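Local coordinates for antifungal protein GAFP-1 (PDB 1XD5) that probably binds mannose as a monomeric bulb-type lectin of an orchid and acts as an antifungal protein, at residues S74-Q79 and N101-T106. Numbering follows the deposited sequence.
Sequences SNTNRQ and NAIWAT
Ser74 and Thr76 press on the indole of Trp104 and form the close-packed end of this contact. Ser74 CB lies 3.7 Å from the centroid of the five-membered ring and 10° off its normal, which meets the geometry of a CH-pi contact over the face. Thr76 approaches the same ring obliquely, its CG2 reaching Trp104 CD1 at 3.5 Å, and the two side chains cross at about a right angle. That methyl also rests 3.7 Å from Ile103 O, so it contacts both the ring and the carbonyl of the residue before the tryptophan. With CG anti to the backbone N (chi1 -174°), the indole presents one face to Ser74 CB.

The hydroxyls of the loop turn to their own side. Ser74 OG and Thr76 OG1 are hydrogen-bonded to each other; Ser74 OG also bonds Asn61 OD1 and Leu62 N, at the start of strand 62-66, and Thr76 OG1 bonds Gly60 O. With these polar atoms satisfied there, carbon is what the loop offers to Trp104, whose other neighbours include Trp41 of strand 38-42.

Arg78 marks the looser, solvent-exposed end. Its guanidinium is laid over Ile103, with CG2 of the isoleucine 3.7 Å above the plane and over its centre; Arg78 CZ to Ile103 CG2 is 3.8 Å. A bend at chi3 (66°) brings the group there, and the contact is apolar on the isoleucine side, with no charged partner across it.

Ile103 sits where the chain turns a corner, and Trp104 follows in the edge strand 102-105. The loop leaving the outer strand 69-73 of one four-stranded antiparallel sheet thus packs against the outer strand of another, an inter-sheet contact of the three-sheet beta-prism II fold of bulb-type lectins.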
ATOM      1  N   SER A  74       7.020  -1.074   4.875  1.00 10.33           N
ATOM      2  CA  SER A  74       7.159   0.372   4.973  1.00 10.32           C
ATOM      3  C   SER A  74       8.085   0.721   6.134  1.00 10.61           C
ATOM      4  O   SER A  74       8.663   1.800   6.151  1.00 10.96           O
ATOM      5  CB  SER A  74       5.791   1.039   5.147  1.00 10.21           C
ATOM      6  OG  SER A  74       5.181   0.630   6.363  1.00  9.01           O
ATOM      7  N   ASN A  75       8.243  -0.210   7.078  1.00 11.16           N
ATOM      8  CA  ASN A  75       9.069  -0.009   8.281  1.00 11.75           C
ATOM      9  C   ASN A  75       8.537   1.121   9.158  1.00 11.81           C
ATOM     10  O   ASN A  75       9.302   1.869   9.773  1.00 12.15           O
ATOM     11  CB  ASN A  75      10.547   0.238   7.939  1.00 12.07           C
ATOM     12  CG  ASN A  75      11.209  -0.949   7.262  1.00 13.23           C
ATOM     13  OD1 ASN A  75      12.026  -0.777   6.349  1.00 16.30           O
ATOM     14  ND2 ASN A  75      10.865  -2.152   7.693  1.00 12.76           N
ATOM     15  N   THR A  76       7.216   1.242   9.196  1.00 11.92           N
ATOM     16  CA  THR A  76       6.558   2.290   9.964  1.00 11.97           C
ATOM     17  C   THR A  76       5.855   1.698  11.183  1.00 12.84           C
ATOM     18  O   THR A  76       4.915   2.298  11.723  1.00 13.79           O
ATOM     19  CB  THR A  76       5.556   3.037   9.080  1.00 11.62           C
ATOM     20  OG1 THR A  76       4.715   2.087   8.403  1.00 10.75           O
ATOM     21  CG2 THR A  76       6.289   3.761   7.948  1.00 11.25           C
ATOM     22  N   ASN A  77       6.311   0.520  11.605  1.00 13.20           N
ATOM     23  CA  ASN A  77       5.830  -0.112  12.839  1.00 14.59           C
ATOM     24  C   ASN A  77       5.969   0.832  14.032  1.00 14.76           C
ATOM     25  O   ASN A  77       6.980   1.508  14.189  1.00 14.31           O
ATOM     26  CB  ASN A  77       6.550  -1.441  13.114  1.00 13.84           C
ATOM     27  CG  ASN A  77       8.071  -1.300  13.131  1.00 16.93           C
ATOM     28  OD1 ASN A  77       8.714  -1.479  14.175  1.00 19.64           O
ATOM     29  ND2 ASN A  77       8.654  -0.990  11.980  1.00 13.43           N
ATOM     30  N   ARG A  78       4.916   0.896  14.838  1.00 15.02           N
ATOM     31  CA  ARG A  78       4.902   1.694  16.055  1.00 15.23           C
ATOM     32  C   ARG A  78       3.950   1.007  17.034  1.00 15.06           C
ATOM     33  O   ARG A  78       3.805  -0.210  17.001  1.00 15.02           O
ATOM     34  CB  ARG A  78       4.481   3.142  15.764  1.00 15.64           C
ATOM     35  CG  ARG A  78       3.309   3.300  14.789  1.00 17.96           C
ATOM     36  CD  ARG A  78       2.787   4.725  14.673  1.00 23.65           C
ATOM     37  NE  ARG A  78       3.760   5.634  14.076  1.00 27.71           N
ATOM     38  CZ  ARG A  78       3.858   6.932  14.359  1.00 31.51           C
ATOM     39  NH1 ARG A  78       3.037   7.492  15.241  1.00 31.82           N
ATOM     40  NH2 ARG A  78       4.783   7.677  13.752  1.00 33.21           N
ATOM     41  N   GLN A  79       3.302   1.771  17.898  1.00 15.35           N
ATOM     42  CA  GLN A  79       2.327   1.196  18.822  1.00 16.23           C
ATOM     43  C   GLN A  79       1.076   0.749  18.065  1.00 15.73           C
ATOM     44  O   GLN A  79       0.725   1.316  17.023  1.00 15.11           O
ATOM     45  CB  GLN A  79       1.968   2.199  19.928  1.00 16.70           C
ATOM     46  CG  GLN A  79       1.253   3.468  19.445  1.00 21.66           C
ATOM     47  CD  GLN A  79       2.194   4.549  18.880  1.00 27.26           C
ATOM     48  OE1 GLN A  79       1.720   5.556  18.351  1.00 31.18           O
ATOM     49  NE2 GLN A  79       3.511   4.348  18.998  1.00 28.78           N
ATOM     50  N   ASN A 101      -2.978  12.354  11.099  1.00 20.67           N
ATOM     51  CA  ASN A 101      -1.521  12.372  11.061  1.00 20.21           C
ATOM     52  C   ASN A 101      -0.997  11.304  10.118  1.00 18.83           C
ATOM     53  O   ASN A 101      -1.281  10.122  10.302  1.00 18.22           O
ATOM     54  CB  ASN A 101      -0.928  12.167  12.456  1.00 20.70           C
ATOM     55  CG  ASN A 101      -1.325  13.262  13.423  1.00 22.88           C
ATOM     56  OD1 ASN A 101      -1.099  14.443  13.163  1.00 25.32           O
ATOM     57  ND2 ASN A 101      -1.924  12.872  14.545  1.00 24.12           N
ATOM     58  N   ALA A 102      -0.253  11.728   9.101  1.00 17.76           N
ATOM     59  CA  ALA A 102       0.378  10.791   8.174  1.00 17.01           C
ATOM     60  C   ALA A 102       1.587  10.150   8.846  1.00 16.77           C
ATOM     61  O   ALA A 102       2.400  10.848   9.476  1.00 16.52           O
ATOM     62  CB  ALA A 102       0.798  11.503   6.897  1.00 17.17           C
ATOM     63  N   ILE A 103       1.701   8.829   8.726  1.00 15.66           N
ATOM     64  CA  ILE A 103       2.874   8.125   9.245  1.00 14.90           C
ATOM     65  C   ILE A 103       3.741   7.532   8.127  1.00 14.24           C
ATOM     66  O   ILE A 103       4.872   7.103   8.369  1.00 14.36           O
ATOM     67  CB  ILE A 103       2.495   7.051  10.309  1.00 15.18           C
ATOM     68  CG1 ILE A 103       1.833   5.835   9.666  1.00 15.59           C
ATOM     69  CG2 ILE A 103       1.625   7.651  11.432  1.00 15.63           C
ATOM     70  CD1 ILE A 103       1.822   4.589  10.554  1.00 17.82           C
ATOM     71  N   TRP A 104       3.208   7.528   6.905  1.00 13.13           N
ATOM     72  CA  TRP A 104       3.935   7.061   5.731  1.00 12.31           C
ATOM     73  C   TRP A 104       3.251   7.606   4.490  1.00 12.07           C
ATOM     74  O   TRP A 104       2.036   7.801   4.496  1.00 11.92           O
ATOM     75  CB  TRP A 104       3.947   5.533   5.684  1.00 11.59           C
ATOM     76  CG  TRP A 104       4.792   4.941   4.585  1.00 11.08           C
ATOM     77  CD1 TRP A 104       6.167   4.806   4.561  1.00 10.66           C
ATOM     78  CD2 TRP A 104       4.319   4.403   3.349  1.00 11.83           C
ATOM     79  NE1 TRP A 104       6.561   4.203   3.385  1.00 11.20           N
ATOM     80  CE2 TRP A 104       5.450   3.941   2.626  1.00 11.35           C
ATOM     81  CE3 TRP A 104       3.045   4.241   2.781  1.00 11.94           C
ATOM     82  CZ2 TRP A 104       5.343   3.350   1.362  1.00 12.59           C
ATOM     83  CZ3 TRP A 104       2.940   3.642   1.521  1.00 13.37           C
ATOM     84  CH2 TRP A 104       4.081   3.212   0.829  1.00 12.45           C
ATOM     85  N   ALA A 105       4.032   7.833   3.437  1.00 11.33           N
ATOM     86  CA  ALA A 105       3.501   8.247   2.144  1.00 11.97           C
ATOM     87  C   ALA A 105       4.423   7.795   1.023  1.00 12.17           C
ATOM     88  O   ALA A 105       5.626   7.623   1.235  1.00 12.37           O
ATOM     89  CB  ALA A 105       3.319   9.769   2.100  1.00 11.27           C
ATOM     90  N   THR A 106       3.860   7.610  -0.168  1.00 12.16           N
ATOM     91  CA  THR A 106       4.660   7.313  -1.355  1.00 12.56           C
ATOM     92  C   THR A 106       5.250   8.597  -1.924  1.00 13.25           C
ATOM     93  O   THR A 106       6.187   8.544  -2.724  1.00 13.47           O
ATOM     94  CB  THR A 106       3.820   6.617  -2.435  1.00 12.23           C
ATOM     95  OG1 THR A 106       2.612   7.362  -2.633  1.00 12.55           O
ATOM     96  CG2 THR A 106       3.345   5.243  -1.970  1.00 11.61           C
TER